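PDB 6IAI: DUF1076 domain-containing protein from Salmonella typhi, which acts as a type III secretion effector with E3/E4 ubiquitin ligase activity that binds diubiquitin, the chain here being the N-terminal part of the longer protein. Local coordinates for residues A[23-28]-A[45-50]; A[32-37]-A[98-103]; A[50-55]-A[70-75]; A[66-71]-A[103-108]. All blocks are in the same frame, centred on the assembly; numbering follows the deposited sequence.

Contact 1. Residues A[23-28]-A[45-50]; sequences LTFPNV and ELIRDT
Leu-23 and Phe-25 sit on strand 23-25, which runs nearly antiparallel to helix 45-50, at 171° between their directions and 10.4 Å between their axes at closest approach. Both side chains point at the helix. Leu-23 makes its contact with one methyl. Its CD1 meets Thr-50 tip to tip, 3.8 Å from OG1. Leu-23 CD1 also lies 4.1 Å from CG of Leu-46 and against Ile-47, so one methyl touches Leu-46 and Ile-47 and, a turn further on from Leu-46, Thr-50.

The ring of Phe-25 reaches the helix with its far end. CG is placed beside the backbone N and anti to the carbonyl carbon (chi1 -60°), which carries CZ out to the helix. Phe-25 CZ lies 3.7 Å from CG1 of Ile-47 and 3.8 Å from CD2 of Leu-46. Both approaches are oblique to the ring.

The segments belong to a beta-alpha-beta unit: strand 22-25, helix 41-53, then strand 59-63, which lies beside the first strand and parallel to it. Ile-59 and Val-61 of that last strand also pack on Leu-23 and Phe-25 respectively.

Thr-50 turns its hydroxyl back to its own helix. Thr-50 OG1 donates to the carbonyl O of Leu-46 over 2.7 Å. The backbone N of Thr-50 reaches the same oxygen from the opposite face of the carbonyl plane, so two bonds grip one acceptor. Arg-48 NH1 donates to Leu-112 O, which ties this helix to helix 91-113.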
loop_
_atom_site.group_PDB
_atom_site.type_symbol
_atom_site.label_atom_id
_atom_site.label_comp_id
_atom_site.label_asym_id
_atom_site.label_seq_id
_atom_site.Cartn_x
_atom_site.Cartn_y
_atom_site.Cartn_z
ATOM N N LEU A 23 -6.584 -0.643 -2.844
ATOM C CA LEU A 23 -6.177 0.469 -3.697
ATOM C C LEU A 23 -4.961 0.093 -4.511
ATOM O O LEU A 23 -4.039 -0.495 -3.982
ATOM C CB LEU A 23 -5.916 1.749 -2.873
ATOM C CG LEU A 23 -7.048 2.253 -1.986
ATOM C CD1 LEU A 23 -6.545 3.377 -1.099
ATOM C CD2 LEU A 23 -8.307 2.678 -2.809
ATOM N N THR A 24 -4.964 0.389 -5.796
ATOM C CA THR A 24 -3.862 0.016 -6.685
ATOM C C THR A 24 -3.318 1.272 -7.363
ATOM O O THR A 24 -4.079 2.090 -7.897
ATOM C CB THR A 24 -4.293 -1.155 -7.624
ATOM O OG1 THR A 24 -3.248 -1.510 -8.529
ATOM C CG2 THR A 24 -5.566 -0.871 -8.378
ATOM N N PHE A 25 -2.003 1.458 -7.262
ATOM C CA PHE A 25 -1.303 2.628 -7.820
ATOM C C PHE A 25 -0.375 2.126 -8.916
ATOM O O PHE A 25 0.600 1.399 -8.652
ATOM C CB PHE A 25 -0.628 3.477 -6.732
ATOM C CG PHE A 25 -1.620 4.002 -5.715
ATOM C CD1 PHE A 25 -1.988 3.234 -4.610
ATOM C CD2 PHE A 25 -2.200 5.244 -5.873
ATOM C CE1 PHE A 25 -2.939 3.692 -3.711
ATOM C CE2 PHE A 25 -3.159 5.696 -4.968
ATOM C CZ PHE A 25 -3.506 4.925 -3.878
ATOM N N PRO A 26 -0.789 2.408 -10.181
ATOM C CA PRO A 26 -0.110 1.806 -11.343
ATOM C C PRO A 26 1.276 2.343 -11.711
ATOM O O PRO A 26 2.213 1.565 -11.940
ATOM C CB PRO A 26 -1.116 2.046 -12.483
ATOM C CG PRO A 26 -1.846 3.285 -12.089
ATOM C CD PRO A 26 -1.985 3.181 -10.599
ATOM N N ASN A 27 1.393 3.659 -11.798
ATOM C CA ASN A 27 2.612 4.313 -12.244
ATOM C C ASN A 27 3.490 4.748 -11.079
ATOM O O ASN A 27 3.966 5.883 -11.069
ATOM C CB ASN A 27 2.260 5.504 -13.182
ATOM C CG ASN A 27 1.092 5.250 -14.132
ATOM O OD1 ASN A 27 1.138 4.383 -15.027
ATOM N ND2 ASN A 27 0.011 5.999 -13.943
ATOM N N VAL A 28 3.713 3.847 -10.097
ATOM C CA VAL A 28 4.543 4.163 -8.937
ATOM C C VAL A 28 6.005 4.176 -9.355
ATOM O O VAL A 28 6.537 3.171 -9.846
ATOM C CB VAL A 28 4.259 3.278 -7.698
ATOM C CG1 VAL A 28 5.255 3.546 -6.577
ATOM C CG2 VAL A 28 2.856 3.520 -7.200
ATOM N N GLU A 45 -3.214 11.038 0.221
ATOM C CA GLU A 45 -4.496 11.468 0.794
ATOM C C GLU A 45 -5.584 10.435 0.572
ATOM O O GLU A 45 -6.338 10.143 1.501
ATOM C CB GLU A 45 -4.915 12.864 0.315
ATOM C CG GLU A 45 -5.601 13.704 1.400
ATOM C CD GLU A 45 -5.046 13.628 2.825
ATOM O OE1 GLU A 45 -5.757 13.089 3.702
ATOM O OE2 GLU A 45 -3.883 14.039 3.052
ATOM N N LEU A 46 -5.599 9.800 -0.611
ATOM C CA LEU A 46 -6.531 8.725 -0.890
ATOM C C LEU A 46 -6.279 7.530 0.075
ATOM O O LEU A 46 -7.235 6.996 0.624
ATOM C CB LEU A 46 -6.431 8.260 -2.377
ATOM C CG LEU A 46 -7.319 7.069 -2.769
ATOM C CD1 LEU A 46 -8.838 7.429 -2.626
ATOM C CD2 LEU A 46 -6.943 6.543 -4.138
ATOM N N ILE A 47 -5.010 7.139 0.295
ATOM C CA ILE A 47 -4.677 6.042 1.214
ATOM C C ILE A 47 -5.118 6.379 2.637
ATOM O O ILE A 47 -5.824 5.580 3.248
ATOM C CB ILE A 47 -3.191 5.616 1.139
ATOM C CG1 ILE A 47 -2.809 5.165 -0.294
ATOM C CG2 ILE A 47 -2.885 4.512 2.187
ATOM C CD1 ILE A 47 -1.248 5.070 -0.554
ATOM N N ARG A 48 -4.766 7.597 3.121
ATOM C CA ARG A 48 -5.109 8.116 4.452
ATOM C C ARG A 48 -6.611 8.122 4.659
ATOM O O ARG A 48 -7.077 7.474 5.603
ATOM C CB ARG A 48 -4.496 9.528 4.677
ATOM C CG ARG A 48 -2.967 9.523 4.774
ATOM C CD ARG A 48 -2.391 10.831 5.282
ATOM N NE ARG A 48 -2.022 11.837 4.287
ATOM C CZ ARG A 48 -0.792 12.163 3.905
ATOM N NH1 ARG A 48 0.253 11.574 4.444
ATOM N NH2 ARG A 48 -0.606 13.116 3.012
ATOM N N ASP A 49 -7.384 8.798 3.747
ATOM C CA ASP A 49 -8.854 8.867 3.820
ATOM C C ASP A 49 -9.512 7.486 3.824
ATOM O O ASP A 49 -10.421 7.246 4.616
ATOM C CB ASP A 49 -9.441 9.719 2.690
ATOM C CG ASP A 49 -9.144 11.215 2.757
ATOM O OD1 ASP A 49 -8.627 11.682 3.809
ATOM O OD2 ASP A 49 -9.440 11.928 1.758
ATOM N N THR A 50 -9.034 6.564 2.973
ATOM C CA THR A 50 -9.588 5.205 2.898
ATOM C C THR A 50 -9.328 4.427 4.189
ATOM O O THR A 50 -10.246 3.770 4.694
ATOM C CB THR A 50 -9.114 4.486 1.622
ATOM O OG1 THR A 50 -9.346 5.344 0.506
ATOM C CG2 THR A 50 -9.848 3.209 1.382
#

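Contact 2. Residues A[32-37]-A[98-103]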
loop_
_atom_site.group_PDB
_atom_site.type_symbol
_atom_site.label_atom_id
_atom_site.label_comp_id
_atom_site.label_asym_id
_atom_site.label_seq_id
_atom_site.Cartn_x
_atom_site.Cartn_y
_atom_site.Cartn_z
ATOM N N ARG A 32 16.592 4.095 -8.030
ATOM C CA ARG A 32 17.679 3.252 -8.526
ATOM C C ARG A 32 18.105 2.175 -7.510
ATOM O O ARG A 32 18.660 1.159 -7.924
ATOM C CB ARG A 32 18.857 4.094 -9.045
ATOM C CG ARG A 32 18.690 4.409 -10.543
ATOM C CD ARG A 32 19.570 5.528 -11.060
ATOM N NE ARG A 32 18.836 6.797 -11.151
ATOM C CZ ARG A 32 19.151 7.805 -11.966
ATOM N NH1 ARG A 32 20.194 7.707 -12.788
ATOM N NH2 ARG A 32 18.420 8.915 -11.973
ATOM N N ASP A 33 17.736 2.319 -6.215
ATOM C CA ASP A 33 18.017 1.289 -5.211
ATOM C C ASP A 33 16.883 0.210 -5.092
ATOM O O ASP A 33 16.887 -0.580 -4.133
ATOM C CB ASP A 33 18.362 1.916 -3.847
ATOM C CG ASP A 33 17.329 2.853 -3.263
ATOM O OD1 ASP A 33 16.234 2.971 -3.853
ATOM O OD2 ASP A 33 17.605 3.453 -2.197
ATOM N N ASN A 34 15.942 0.167 -6.085
ATOM C CA ASN A 34 14.840 -0.812 -6.164
ATOM C C ASN A 34 13.797 -0.613 -5.008
ATOM O O ASN A 34 13.359 -1.559 -4.340
ATOM C CB ASN A 34 15.392 -2.268 -6.245
ATOM C CG ASN A 34 14.394 -3.312 -6.667
ATOM O OD1 ASN A 34 13.559 -3.085 -7.556
ATOM N ND2 ASN A 34 14.468 -4.481 -6.031
ATOM N N ARG A 35 13.453 0.657 -4.775
ATOM C CA ARG A 35 12.530 1.070 -3.744
ATOM C C ARG A 35 11.531 2.037 -4.328
ATOM O O ARG A 35 11.806 2.654 -5.354
ATOM C CB ARG A 35 13.271 1.754 -2.567
ATOM C CG ARG A 35 14.205 0.873 -1.754
ATOM C CD ARG A 35 13.504 -0.227 -0.984
ATOM N NE ARG A 35 14.455 -1.063 -0.242
ATOM C CZ ARG A 35 15.092 -2.113 -0.752
ATOM N NH1 ARG A 35 14.883 -2.479 -2.007
ATOM N NH2 ARG A 35 15.938 -2.810 -0.004
ATOM N N ILE A 36 10.374 2.192 -3.671
ATOM C CA ILE A 36 9.358 3.135 -4.114
ATOM C C ILE A 36 9.869 4.578 -3.919
ATOM O O ILE A 36 10.553 4.879 -2.945
ATOM C CB ILE A 36 7.960 2.883 -3.449
ATOM C CG1 ILE A 36 8.034 2.867 -1.902
ATOM C CG2 ILE A 36 7.291 1.605 -4.002
ATOM C CD1 ILE A 36 6.780 3.306 -1.165
ATOM N N ASP A 37 9.569 5.445 -4.858
ATOM C CA ASP A 37 9.900 6.856 -4.737
ATOM C C ASP A 37 8.728 7.488 -3.975
ATOM O O ASP A 37 7.837 6.778 -3.506
ATOM C CB ASP A 37 10.057 7.499 -6.144
ATOM C CG ASP A 37 10.970 8.715 -6.260
ATOM O OD1 ASP A 37 11.208 9.389 -5.227
ATOM O OD2 ASP A 37 11.411 9.020 -7.397
ATOM N N HIS A 98 11.287 -10.258 0.445
ATOM C CA HIS A 98 11.200 -9.708 1.802
ATOM C C HIS A 98 12.001 -8.430 2.051
ATOM O O HIS A 98 11.468 -7.534 2.709
ATOM C CB HIS A 98 11.510 -10.745 2.884
ATOM C CG HIS A 98 12.902 -11.291 2.868
ATOM N ND1 HIS A 98 13.806 -10.971 3.859
ATOM C CD2 HIS A 98 13.486 -12.159 2.007
ATOM C CE1 HIS A 98 14.909 -11.637 3.564
ATOM N NE2 HIS A 98 14.760 -12.369 2.458
ATOM N N ILE A 99 13.232 -8.313 1.516
ATOM C CA ILE A 99 14.060 -7.128 1.719
ATOM C C ILE A 99 13.412 -5.882 1.116
ATOM O O ILE A 99 13.208 -4.924 1.857
ATOM C CB ILE A 99 15.540 -7.313 1.268
ATOM C CG1 ILE A 99 16.237 -8.437 2.096
ATOM C CG2 ILE A 99 16.315 -5.980 1.391
ATOM C CD1 ILE A 99 17.493 -9.098 1.382
ATOM N N GLU A 100 13.072 -5.887 -0.198
ATOM C CA GLU A 100 12.449 -4.707 -0.822
ATOM C C GLU A 100 11.063 -4.449 -0.280
ATOM O O GLU A 100 10.685 -3.289 -0.135
ATOM C CB GLU A 100 12.440 -4.742 -2.368
ATOM C CG GLU A 100 11.691 -5.901 -2.979
ATOM C CD GLU A 100 11.196 -5.677 -4.392
ATOM O OE1 GLU A 100 11.348 -6.609 -5.207
ATOM O OE2 GLU A 100 10.660 -4.587 -4.691
ATOM N N TRP A 101 10.322 -5.528 0.023
ATOM C CA TRP A 101 8.990 -5.455 0.578
ATOM C C TRP A 101 9.000 -4.654 1.888
ATOM O O TRP A 101 8.264 -3.669 2.000
ATOM C CB TRP A 101 8.452 -6.868 0.790
ATOM C CG TRP A 101 6.975 -6.993 0.604
ATOM C CD1 TRP A 101 6.049 -5.990 0.668
ATOM C CD2 TRP A 101 6.236 -8.211 0.418
ATOM N NE1 TRP A 101 4.786 -6.499 0.477
ATOM C CE2 TRP A 101 4.868 -7.864 0.342
ATOM C CE3 TRP A 101 6.597 -9.568 0.304
ATOM C CZ2 TRP A 101 3.858 -8.821 0.150
ATOM C CZ3 TRP A 101 5.599 -10.515 0.094
ATOM C CH2 TRP A 101 4.246 -10.138 0.022
ATOM N N GLN A 102 9.902 -5.022 2.837
ATOM C CA GLN A 102 10.101 -4.348 4.130
ATOM C C GLN A 102 10.531 -2.885 3.996
ATOM O O GLN A 102 9.987 -2.011 4.684
ATOM C CB GLN A 102 11.078 -5.144 5.016
ATOM C CG GLN A 102 11.278 -4.611 6.446
ATOM C CD GLN A 102 10.033 -4.703 7.294
ATOM O OE1 GLN A 102 9.237 -3.759 7.375
ATOM N NE2 GLN A 102 9.831 -5.847 7.934
ATOM N N GLY A 103 11.487 -2.630 3.112
ATOM C CA GLY A 103 11.999 -1.293 2.836
ATOM C C GLY A 103 10.960 -0.364 2.268
ATOM O O GLY A 103 10.908 0.822 2.632
HETATM O O HOH W 1 10.504 -2.051 -5.381
#
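Arg-35 lays its guanidinium flat against the backbone of helix 98-103 at Glu-100. One face of the group is covered by Glu-100 CA, 3.5 Å above the plane and offset toward the rim. The side chain reaches this place by a bend. CG stands beside the backbone N, and the chain bends at chi2 (-66°) and runs straight through CD. Arg-35 NH1 comes 3.3 Å from CB of Glu-100, and Arg-35 NH2 comes 3.5 Å from CG2 of Ile-99. Arg-35 NE passes Gly-103, 3.9 Å from its CA, where the helix carries no side chain.

The bend also brings NH1 back to its own chain. Arg-35 NH1 donates to the carbonyl O of Asn-34 over 2.9 Å. The donor stands above the carbonyl plane, while the oxygen lies in the plane of the guanidinium.

Glu-100 does not pair directly with Arg-35. Its CG lies between the backbone N and the carbonyl carbon (chi1 60°), and the chain runs extended from there toward Asn-34. The guanidinium and carboxylate planes are only 16° apart, but the nearest charged atoms, Arg-35 NH1 and Glu-100 OE2, are 5.4 Å apart. OE1 has a salt bridge with Arg-97 instead. Glu-100 OE2 accepts from water 1 at 2.6 Å, and this water also donates to Asn-34 O, so it bridges loop and helix. The amide of Asn-34 crosses the carboxylate obliquely without bonding to it.

This is a surface contact, in which the loop between strand 22-25 and helix 41-53, the connection of a beta-alpha-beta unit, packs against helix 91-113.

Contact 3. Residues A[50-55]-A[70-75]; sequences TAIQNG and VSNRAV
Ala-51 faces Val-70 of strand 66-71, and its CB lies 3.8 Å from CG2 of Val-70. Its carbonyl O is linked to Asn-72 by water 2, which lies 2.7 Å from Ala-51 O and accepts a bond from the backbone N of Asn-72. The side-chain OD1 of Asn-72 is also near Ala-51 O, but both atoms are acceptors. OD1 instead accepts a weak bond from Gly-56 N.

The CB of Ile-52 is directed away, but its CA and CG1 lie against the amide of Asn-72. The two side chains cross at about a right angle, with CG1 of Ile-52 3.6 Å from ND2 of Asn-72. The amide stands here because its CG lies between the backbone N and the carbonyl carbon (chi1 78°). Asn-72 ND2 donates to water 3 over 2.9 Å. That water donates in turn to Ile-52 O.

The contact joins the C-terminal part of helix 41-53 to strand 66-71 and the residues after it, in the sheet this helix packs on. Asn-72 follows Val-70 and Ser-71.

Beyond the helix, Gly-55 has a positive phi of 37°. Gly-55 N bonds to Ile-52 O over 2.9 Å. Arg-73 extends its chain across this glycine and sets the guanidinium over it, with Gly-55 CA 4.0 Å from the plane, over its centre. Arg-73 NH1 lies 3.3 Å from Gly-55 O, at an angle too poor for a hydrogen bond.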
loop_
_atom_site.group_PDB
_atom_site.type_symbol
_atom_site.label_atom_id
_atom_site.label_comp_id
_atom_site.label_asym_id
_atom_site.label_seq_id
_atom_site.Cartn_x
_atom_site.Cartn_y
_atom_site.Cartn_z
ATOM N N THR A 50 -9.034 6.564 2.973
ATOM C CA THR A 50 -9.588 5.205 2.898
ATOM C C THR A 50 -9.328 4.427 4.189
ATOM O O THR A 50 -10.246 3.770 4.694
ATOM C CB THR A 50 -9.114 4.486 1.622
ATOM O OG1 THR A 50 -9.346 5.344 0.506
ATOM C CG2 THR A 50 -9.848 3.209 1.382
ATOM N N ALA A 51 -8.094 4.523 4.745
ATOM C CA ALA A 51 -7.742 3.858 6.001
ATOM C C ALA A 51 -8.593 4.439 7.145
ATOM O O ALA A 51 -9.151 3.674 7.933
ATOM C CB ALA A 51 -6.253 4.000 6.277
ATOM N N ILE A 52 -8.765 5.777 7.177
ATOM C CA ILE A 52 -9.592 6.451 8.170
ATOM C C ILE A 52 -11.046 5.909 8.136
ATOM O O ILE A 52 -11.563 5.481 9.175
ATOM C CB ILE A 52 -9.519 8.003 8.032
ATOM C CG1 ILE A 52 -8.159 8.532 8.523
ATOM C CG2 ILE A 52 -10.668 8.661 8.820
ATOM C CD1 ILE A 52 -7.767 9.864 7.962
ATOM N N GLN A 53 -11.664 5.866 6.932
ATOM C CA GLN A 53 -13.034 5.374 6.731
ATOM C C GLN A 53 -13.220 3.928 7.191
ATOM O O GLN A 53 -14.352 3.529 7.470
ATOM C CB GLN A 53 -13.485 5.536 5.262
ATOM C CG GLN A 53 -13.769 6.979 4.819
ATOM C CD GLN A 53 -13.648 7.178 3.304
ATOM O OE1 GLN A 53 -13.486 6.230 2.501
ATOM N NE2 GLN A 53 -13.624 8.431 2.877
ATOM N N ASN A 54 -12.115 3.152 7.297
ATOM C CA ASN A 54 -12.151 1.753 7.703
ATOM C C ASN A 54 -11.847 1.558 9.216
ATOM O O ASN A 54 -11.688 0.429 9.686
ATOM C CB ASN A 54 -11.235 0.934 6.791
ATOM C CG ASN A 54 -11.752 -0.457 6.470
ATOM O OD1 ASN A 54 -12.888 -0.649 6.078
ATOM N ND2 ASN A 54 -10.907 -1.459 6.548
ATOM N N GLY A 55 -11.816 2.677 9.944
ATOM C CA GLY A 55 -11.607 2.794 11.387
ATOM C C GLY A 55 -10.637 1.855 12.059
ATOM O O GLY A 55 -11.037 1.134 12.978
ATOM N N VAL A 70 -2.484 -1.376 5.260
ATOM C CA VAL A 70 -2.421 -0.085 5.925
ATOM C C VAL A 70 -3.667 0.136 6.792
ATOM O O VAL A 70 -4.781 -0.234 6.425
ATOM C CB VAL A 70 -2.053 1.149 5.035
ATOM C CG1 VAL A 70 -1.615 0.817 3.612
ATOM C CG2 VAL A 70 -2.999 2.321 5.137
ATOM N N SER A 71 -3.445 0.700 7.978
ATOM C CA SER A 71 -4.495 1.056 8.922
ATOM C C SER A 71 -4.174 2.356 9.579
ATOM O O SER A 71 -3.015 2.722 9.661
ATOM C CB SER A 71 -4.722 -0.041 9.971
ATOM O OG SER A 71 -3.534 -0.687 10.398
ATOM N N ASN A 72 -5.192 3.085 9.998
ATOM C CA ASN A 72 -4.995 4.281 10.812
ATOM C C ASN A 72 -5.097 3.792 12.295
ATOM O O ASN A 72 -5.084 2.570 12.511
ATOM C CB ASN A 72 -5.987 5.399 10.435
ATOM C CG ASN A 72 -7.382 5.242 10.977
ATOM O OD1 ASN A 72 -7.939 4.140 11.073
ATOM N ND2 ASN A 72 -7.977 6.355 11.334
ATOM N N ARG A 73 -5.172 4.696 13.304
ATOM C CA ARG A 73 -5.238 4.282 14.733
ATOM C C ARG A 73 -4.039 3.392 15.090
ATOM O O ARG A 73 -4.193 2.339 15.703
ATOM C CB ARG A 73 -6.586 3.567 15.064
ATOM C CG ARG A 73 -7.788 4.467 14.876
ATOM C CD ARG A 73 -9.080 3.750 15.068
ATOM N NE ARG A 73 -10.184 4.680 14.840
ATOM C CZ ARG A 73 -11.464 4.391 15.049
ATOM N NH1 ARG A 73 -11.816 3.190 15.495
ATOM N NH2 ARG A 73 -12.401 5.300 14.813
ATOM N N ALA A 74 -2.857 3.781 14.618
ATOM C CA ALA A 74 -1.626 3.043 14.855
ATOM C C ALA A 74 -1.279 3.120 16.362
ATOM O O ALA A 74 -0.774 2.156 16.937
ATOM C CB ALA A 74 -0.518 3.635 14.015
ATOM N N VAL A 75 -1.601 4.271 16.983
ATOM C CA VAL A 75 -1.475 4.565 18.407
ATOM C C VAL A 75 -2.815 5.137 18.913
ATOM O O VAL A 75 -3.527 5.804 18.160
ATOM C CB VAL A 75 -0.267 5.500 18.789
ATOM C CG1 VAL A 75 1.070 4.838 18.494
ATOM C CG2 VAL A 75 -0.343 6.853 18.110
HETATM O O HOH W 2 -7.679 1.626 8.944
HETATM O O HOH W 3 -10.684 6.179 12.233
#

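Contact 4. Residues A[66-71]-A[103-108]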
loop_
_atom_site.group_PDB
_atom_site.type_symbol
_atom_site.label_atom_id
_atom_site.label_comp_id
_atom_site.label_asym_id
_atom_site.label_seq_id
_atom_site.Cartn_x
_atom_site.Cartn_y
_atom_site.Cartn_z
ATOM N N LEU A 66 3.648 -5.553 -5.424
ATOM C CA LEU A 66 3.573 -6.005 -4.036
ATOM C C LEU A 66 2.376 -5.399 -3.306
ATOM O O LEU A 66 1.928 -4.298 -3.647
ATOM C CB LEU A 66 4.896 -5.757 -3.272
ATOM C CG LEU A 66 6.165 -6.472 -3.808
ATOM C CD1 LEU A 66 7.429 -5.829 -3.259
ATOM C CD2 LEU A 66 6.119 -7.994 -3.555
ATOM N N LEU A 67 1.842 -6.148 -2.323
ATOM C CA LEU A 67 0.703 -5.772 -1.488
ATOM C C LEU A 67 1.169 -5.343 -0.120
ATOM O O LEU A 67 1.972 -6.039 0.510
ATOM C CB LEU A 67 -0.308 -6.924 -1.298
ATOM C CG LEU A 67 -0.890 -7.590 -2.514
ATOM C CD1 LEU A 67 -2.009 -8.548 -2.099
ATOM C CD2 LEU A 67 -1.373 -6.565 -3.531
ATOM N N TYR A 68 0.582 -4.237 0.368
ATOM C CA TYR A 68 0.835 -3.616 1.666
ATOM C C TYR A 68 -0.472 -3.479 2.413
ATOM O O TYR A 68 -1.503 -3.252 1.805
ATOM C CB TYR A 68 1.493 -2.242 1.468
ATOM C CG TYR A 68 2.773 -2.350 0.659
ATOM C CD1 TYR A 68 2.741 -2.378 -0.737
ATOM C CD2 TYR A 68 4.007 -2.522 1.288
ATOM C CE1 TYR A 68 3.906 -2.549 -1.484
ATOM C CE2 TYR A 68 5.179 -2.675 0.550
ATOM C CZ TYR A 68 5.124 -2.681 -0.835
ATOM O OH TYR A 68 6.267 -2.854 -1.563
ATOM N N GLU A 69 -0.441 -3.680 3.728
ATOM C CA GLU A 69 -1.597 -3.538 4.606
ATOM C C GLU A 69 -1.460 -2.238 5.332
ATOM O O GLU A 69 -0.386 -1.960 5.858
ATOM C CB GLU A 69 -1.679 -4.698 5.582
ATOM C CG GLU A 69 -1.810 -6.042 4.881
ATOM C CD GLU A 69 -1.659 -7.282 5.742
ATOM O OE1 GLU A 69 -0.879 -7.257 6.725
ATOM O OE2 GLU A 69 -2.249 -8.317 5.355
ATOM N N VAL A 70 -2.484 -1.376 5.260
ATOM C CA VAL A 70 -2.421 -0.085 5.925
ATOM C C VAL A 70 -3.667 0.136 6.792
ATOM O O VAL A 70 -4.781 -0.234 6.425
ATOM C CB VAL A 70 -2.053 1.149 5.035
ATOM C CG1 VAL A 70 -1.615 0.817 3.612
ATOM C CG2 VAL A 70 -2.999 2.321 5.137
ATOM N N SER A 71 -3.445 0.700 7.978
ATOM C CA SER A 71 -4.495 1.056 8.922
ATOM C C SER A 71 -4.174 2.356 9.579
ATOM O O SER A 71 -3.015 2.722 9.661
ATOM C CB SER A 71 -4.722 -0.041 9.971
ATOM O OG SER A 71 -3.534 -0.687 10.398
ATOM N N GLY A 103 11.487 -2.630 3.112
ATOM C CA GLY A 103 11.999 -1.293 2.836
ATOM C C GLY A 103 10.960 -0.364 2.268
ATOM O O GLY A 103 10.908 0.822 2.632
ATOM N N ASN A 104 10.121 -0.907 1.370
ATOM C CA ASN A 104 9.023 -0.168 0.746
ATOM C C ASN A 104 7.929 0.110 1.783
ATOM O O ASN A 104 7.377 1.211 1.804
ATOM C CB ASN A 104 8.463 -0.955 -0.422
ATOM C CG ASN A 104 9.321 -0.933 -1.646
ATOM O OD1 ASN A 104 10.068 0.013 -1.903
ATOM N ND2 ASN A 104 9.172 -1.947 -2.461
ATOM N N ALA A 105 7.662 -0.885 2.666
ATOM C CA ALA A 105 6.693 -0.767 3.750
ATOM C C ALA A 105 7.072 0.384 4.685
ATOM O O ALA A 105 6.206 1.207 4.988
ATOM C CB ALA A 105 6.570 -2.088 4.499
ATOM N N ILE A 106 8.395 0.518 5.028
ATOM C CA ILE A 106 8.964 1.592 5.853
ATOM C C ILE A 106 8.720 2.933 5.180
ATOM O O ILE A 106 8.282 3.887 5.828
ATOM C CB ILE A 106 10.507 1.381 6.123
ATOM C CG1 ILE A 106 10.852 0.142 6.991
ATOM C CG2 ILE A 106 11.154 2.627 6.707
ATOM C CD1 ILE A 106 10.134 -0.038 8.289
ATOM N N ARG A 107 9.041 3.014 3.878
ATOM C CA ARG A 107 8.929 4.238 3.069
ATOM C C ARG A 107 7.501 4.705 2.958
ATOM O O ARG A 107 7.232 5.900 3.152
ATOM C CB ARG A 107 9.550 4.028 1.685
ATOM C CG ARG A 107 11.070 4.104 1.704
ATOM C CD ARG A 107 11.670 3.454 0.485
ATOM N NE ARG A 107 13.103 3.230 0.665
ATOM C CZ ARG A 107 14.047 4.047 0.226
ATOM N NH1 ARG A 107 13.723 5.143 -0.457
ATOM N NH2 ARG A 107 15.324 3.772 0.456
ATOM N N LEU A 108 6.572 3.764 2.698
ATOM C CA LEU A 108 5.151 4.077 2.627
ATOM C C LEU A 108 4.656 4.654 3.965
ATOM O O LEU A 108 4.020 5.713 3.972
ATOM C CB LEU A 108 4.314 2.858 2.159
ATOM C CG LEU A 108 2.822 3.119 1.967
ATOM C CD1 LEU A 108 2.574 4.272 0.977
ATOM C CD2 LEU A 108 2.086 1.843 1.619
#
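Tyr-68 and Asn-104 make the one hydrogen bond across this contact. ND2 of Asn-104 donates to OH of Tyr-68 over 3.2 Å, a weak and bent bond. The ring and amide planes are 68° apart. The other end of the amide is used as well: OD1 accepts from the backbone N of Ile-36 in the neighbouring loop. Asn-104 is buried, and its two polar side-chain atoms thus serve two different parts of the chain.

The rest is van der Waals contact and lies mostly along Tyr-68. Its CG sits beside the backbone N (chi1 -57°), and the ring extends from the strand to the helix. Tyr-68 CE2 comes 3.7 Å from the backbone N of Ala-105, which is oblique to the ring. Tyr-68 CD2 makes an apolar contact of 4.1 Å with CB of Ala-105.

Strand 66-71 and helix 103-108 cross at -41°, with their axes 9.7 Å apart at closest approach. The pattern is that of an alpha/beta layer: every second residue, Leu-66, Tyr-68 and Val-70, is on the face turned to the helix, while Glu-69 points to the other side. Trp-101, one turn earlier in helix 91-113, meets the Tyr-68 ring edge-to-face.

Leu-108 carries the apolar contact on to Val-70. Leu-108 CD2 lies 4.1 Å from CB of Tyr-68 and 4.3 Å from CG1 of Val-70. Val-84 of the adjacent strand 83-85 touches Tyr-68, Ala-105 and Leu-108.

In the fold
Contacts 1 and 3 both use helix 41-53 and share Thr-50. Contacts 2 and 4 both use helix 91-113 and share Gly-103. Contacts 1, 3 and 4 reach the same four-stranded mixed sheet. Ile-47 of contact 1 touches Val-70, common to contacts 3 and 4, and also Leu-108, so both helices meet on one face of the sheet. The centres of contacts 1 and 4 are about 11 Å apart, those of contacts 2 and 3 about 23 Å, on opposite sides of the chain centre. Along the chain, contact 1 closes before contacts 3 and 4 open, while contact 2 spans contact 3 and alternates with contacts 1 and 4. The loop before helix 41-53 packs on helix 91-113, so parts distant in sequence meet in this N-terminal part.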